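Local coordinates for protein metazoan TIR-STING fusion (Crassostrea gigas, PDB 6WT6) that joins a TIR domain to a STING ligand-binding domain in one chain and assembles as a two-subunit protein, at residues L25-S36 / A80-V90. Residues are numbered along the deposited sequence; the frame is centred on the assembly and turned at random.
Sequences LRHPHVYHAFIS and AIHCSKNVILV
Phe34 reaches from its strand under the end of helix 74-82, its CG anti to the backbone N (chi1 172°), and the ring packs against Ala80 and Ile81, which both lie on its helix side: CD1 lies 3.9 Å from Ala80 CB, and CD2 3.9 Å from Ile81 CG1. Val87, pointing the same way from the adjoining strand, brings CG1 to the ring's edge. A flat, wholly apolar group suits this buried seam between helix and sheet. Nearby, Ser84 turns OG back to the helix, where it donates to Ala80 O (3.0 Å) from above the carbonyl plane; serine is small enough to bond that carbonyl and still pack tightly against Phe34 CB, 3.1 Å from OG. Strands 31-36 and 84-91 are the central pair of the four-stranded parallel sheet of the TIR domain, a flavodoxin-like fold, and Phe34 N to Asn86 O (2.9 Å) is one of their backbone hydrogen bonds. On the other face, the small Ala33 CB admits Ile88 CD1 at 3.8 Å. In the loop leading into strand 31-36, the His29 ring receives Lys85 CA squarely over one face, 3.8 Å from its centroid, a CH-pi contact, while a water links its NE2 to Ser84 O. Pro28 CB makes a looser, off-centre CH-pi contact with one face of the His82 ring, whose NE2 is hydrogen-bonded to Asp318 of the second subunit.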
# COMPACT_ATOMS: atom_id res chain seq x y z
N LEU A 25 -24.33 11.74 14.17
CA LEU A 25 -23.30 10.84 13.66
C LEU A 25 -23.70 10.22 12.33
O LEU A 25 -24.88 10.00 12.05
CB LEU A 25 -22.99 9.75 14.68
CG LEU A 25 -22.36 10.25 15.98
CD1 LEU A 25 -22.11 9.10 16.94
CD2 LEU A 25 -21.07 11.02 15.69
N ARG A 26 -22.69 9.92 11.52
CA ARG A 26 -22.87 9.44 10.15
C ARG A 26 -23.30 7.98 10.11
O ARG A 26 -23.77 7.44 11.12
CB ARG A 26 -21.58 9.65 9.35
CG ARG A 26 -21.76 9.85 7.84
CD ARG A 26 -20.41 9.96 7.15
NE ARG A 26 -19.47 8.97 7.67
CZ ARG A 26 -18.18 8.90 7.32
NH1 ARG A 26 -17.69 9.76 6.44
NH2 ARG A 26 -17.40 7.97 7.85
N HIS A 27 -23.12 7.32 8.96
CA HIS A 27 -23.55 5.93 8.83
C HIS A 27 -22.70 4.98 9.68
O HIS A 27 -23.27 4.25 10.50
CB HIS A 27 -23.57 5.52 7.36
CG HIS A 27 -23.27 4.08 7.11
ND1 HIS A 27 -23.96 3.06 7.73
CD2 HIS A 27 -22.36 3.48 6.31
CE1 HIS A 27 -23.48 1.90 7.32
NE2 HIS A 27 -22.51 2.12 6.46
N PRO A 28 -21.37 4.93 9.53
CA PRO A 28 -20.61 3.97 10.35
C PRO A 28 -20.50 4.39 11.80
O PRO A 28 -20.38 3.52 12.68
CB PRO A 28 -19.24 3.94 9.66
CG PRO A 28 -19.10 5.30 9.09
CD PRO A 28 -20.48 5.73 8.67
N HIS A 29 -20.56 5.69 12.09
CA HIS A 29 -20.30 6.17 13.44
C HIS A 29 -21.48 5.90 14.36
O HIS A 29 -22.63 6.18 14.02
CB HIS A 29 -19.98 7.66 13.41
CG HIS A 29 -18.77 8.01 12.59
ND1 HIS A 29 -18.59 9.26 12.04
CD2 HIS A 29 -17.70 7.27 12.22
CE1 HIS A 29 -17.45 9.28 11.37
NE2 HIS A 29 -16.89 8.08 11.47
N VAL A 30 -21.19 5.36 15.54
CA VAL A 30 -22.17 5.17 16.60
C VAL A 30 -21.62 5.75 17.90
O VAL A 30 -22.33 5.83 18.91
CB VAL A 30 -22.56 3.69 16.77
CG1 VAL A 30 -23.12 3.12 15.48
CG2 VAL A 30 -21.37 2.88 17.23
N TYR A 31 -20.35 6.15 17.88
CA TYR A 31 -19.72 6.84 19.00
C TYR A 31 -19.08 8.12 18.51
O TYR A 31 -18.57 8.19 17.39
CB TYR A 31 -18.65 5.98 19.68
CG TYR A 31 -19.07 4.57 20.04
CD1 TYR A 31 -19.98 4.34 21.06
CD2 TYR A 31 -18.54 3.48 19.36
CE1 TYR A 31 -20.37 3.05 21.39
CE2 TYR A 31 -18.92 2.19 19.69
CZ TYR A 31 -19.83 1.98 20.70
OH TYR A 31 -20.21 0.70 21.03
N HIS A 32 -19.10 9.14 19.38
CA HIS A 32 -18.35 10.36 19.09
C HIS A 32 -16.85 10.14 19.26
O HIS A 32 -16.05 10.69 18.49
CB HIS A 32 -18.82 11.51 19.99
CG HIS A 32 -20.19 12.02 19.66
ND1 HIS A 32 -21.33 11.48 20.21
CD2 HIS A 32 -20.59 13.02 18.84
CE1 HIS A 32 -22.38 12.13 19.74
NE2 HIS A 32 -21.96 13.06 18.91
N ALA A 33 -16.45 9.36 20.25
CA ALA A 33 -15.03 9.18 20.53
C ALA A 33 -14.77 7.79 21.09
O ALA A 33 -15.53 7.29 21.93
CB ALA A 33 -14.52 10.24 21.51
N PHE A 34 -13.70 7.17 20.62
CA PHE A 34 -13.16 5.96 21.22
C PHE A 34 -11.96 6.36 22.08
O PHE A 34 -11.04 7.03 21.59
CB PHE A 34 -12.73 4.94 20.17
CG PHE A 34 -11.99 3.75 20.73
CD1 PHE A 34 -12.68 2.76 21.42
CD2 PHE A 34 -10.62 3.62 20.57
CE1 PHE A 34 -12.00 1.67 21.94
CE2 PHE A 34 -9.95 2.53 21.09
CZ PHE A 34 -10.64 1.55 21.77
N ILE A 35 -11.99 5.96 23.34
CA ILE A 35 -10.91 6.25 24.28
C ILE A 35 -9.96 5.06 24.27
O ILE A 35 -10.28 3.99 24.80
CB ILE A 35 -11.45 6.54 25.68
CG1 ILE A 35 -12.28 7.83 25.66
CG2 ILE A 35 -10.32 6.65 26.69
CD1 ILE A 35 -12.87 8.20 26.99
N SER A 36 -8.79 5.24 23.65
CA SER A 36 -7.76 4.21 23.59
C SER A 36 -6.78 4.45 24.73
O SER A 36 -6.12 5.49 24.79
CB SER A 36 -7.04 4.25 22.24
OG SER A 36 -6.11 3.18 22.12
N ALA A 80 -14.49 -0.89 16.90
CA ALA A 80 -14.86 0.30 17.66
C ALA A 80 -14.26 1.56 17.05
O ALA A 80 -14.93 2.60 17.00
CB ALA A 80 -14.41 0.15 19.12
N ILE A 81 -13.01 1.48 16.59
CA ILE A 81 -12.39 2.63 15.94
C ILE A 81 -13.14 3.00 14.66
O ILE A 81 -13.33 4.18 14.35
CB ILE A 81 -10.90 2.34 15.66
CG1 ILE A 81 -10.14 2.15 16.98
CG2 ILE A 81 -10.28 3.46 14.83
CD1 ILE A 81 -8.70 1.74 16.80
N HIS A 82 -13.58 1.99 13.90
CA HIS A 82 -14.32 2.26 12.67
C HIS A 82 -15.61 3.02 12.94
O HIS A 82 -16.02 3.86 12.14
CB HIS A 82 -14.62 0.94 11.95
CG HIS A 82 -15.33 1.12 10.64
ND1 HIS A 82 -14.95 2.06 9.71
CD2 HIS A 82 -16.41 0.49 10.12
CE1 HIS A 82 -15.76 1.99 8.66
NE2 HIS A 82 -16.65 1.05 8.89
N CYS A 83 -16.26 2.74 14.08
CA CYS A 83 -17.52 3.37 14.44
C CYS A 83 -17.34 4.62 15.29
O CYS A 83 -18.33 5.18 15.75
CB CYS A 83 -18.41 2.37 15.19
SG CYS A 83 -18.74 0.85 14.28
N SER A 84 -16.11 5.05 15.53
CA SER A 84 -15.85 6.24 16.33
C SER A 84 -15.41 7.39 15.43
O SER A 84 -14.46 7.25 14.65
CB SER A 84 -14.79 5.96 17.40
OG SER A 84 -15.33 5.17 18.45
N LYS A 85 -16.12 8.51 15.55
CA LYS A 85 -15.77 9.70 14.79
C LYS A 85 -14.35 10.16 15.12
O LYS A 85 -13.52 10.37 14.22
CB LYS A 85 -16.79 10.80 15.08
CG LYS A 85 -16.42 12.19 14.62
CD LYS A 85 -17.17 13.20 15.46
CE LYS A 85 -17.07 14.59 14.89
NZ LYS A 85 -17.90 14.73 13.68
N ASN A 86 -14.04 10.29 16.41
CA ASN A 86 -12.70 10.63 16.86
C ASN A 86 -12.14 9.49 17.70
O ASN A 86 -12.87 8.68 18.27
CB ASN A 86 -12.70 11.94 17.66
CG ASN A 86 -13.00 13.16 16.80
OD1 ASN A 86 -14.16 13.50 16.56
ND2 ASN A 86 -11.95 13.83 16.34
N VAL A 87 -10.81 9.42 17.77
CA VAL A 87 -10.10 8.49 18.64
C VAL A 87 -9.24 9.31 19.58
O VAL A 87 -8.37 10.08 19.14
CB VAL A 87 -9.24 7.49 17.84
CG1 VAL A 87 -8.38 6.66 18.78
CG2 VAL A 87 -10.13 6.59 17.01
N ILE A 88 -9.46 9.15 20.88
CA ILE A 88 -8.72 9.87 21.92
C ILE A 88 -7.61 8.96 22.42
O ILE A 88 -7.87 7.88 22.97
CB ILE A 88 -9.65 10.30 23.07
CG1 ILE A 88 -10.63 11.37 22.59
CG2 ILE A 88 -8.84 10.80 24.25
CD1 ILE A 88 -11.69 11.73 23.61
N LEU A 89 -6.36 9.38 22.22
CA LEU A 89 -5.19 8.64 22.67
C LEU A 89 -4.73 9.19 24.02
O LEU A 89 -4.41 10.38 24.13
CB LEU A 89 -4.05 8.73 21.65
CG LEU A 89 -4.26 8.15 20.26
CD1 LEU A 89 -3.02 8.38 19.40
CD2 LEU A 89 -4.60 6.67 20.32
N VAL A 90 -4.71 8.33 25.04
CA VAL A 90 -4.23 8.70 26.37
C VAL A 90 -2.76 8.30 26.44
O VAL A 90 -2.43 7.14 26.71
CB VAL A 90 -5.06 8.04 27.47
CG1 VAL A 90 -4.60 8.53 28.84
CG2 VAL A 90 -6.54 8.30 27.26
O HOH W 1 -13.98 7.93 11.46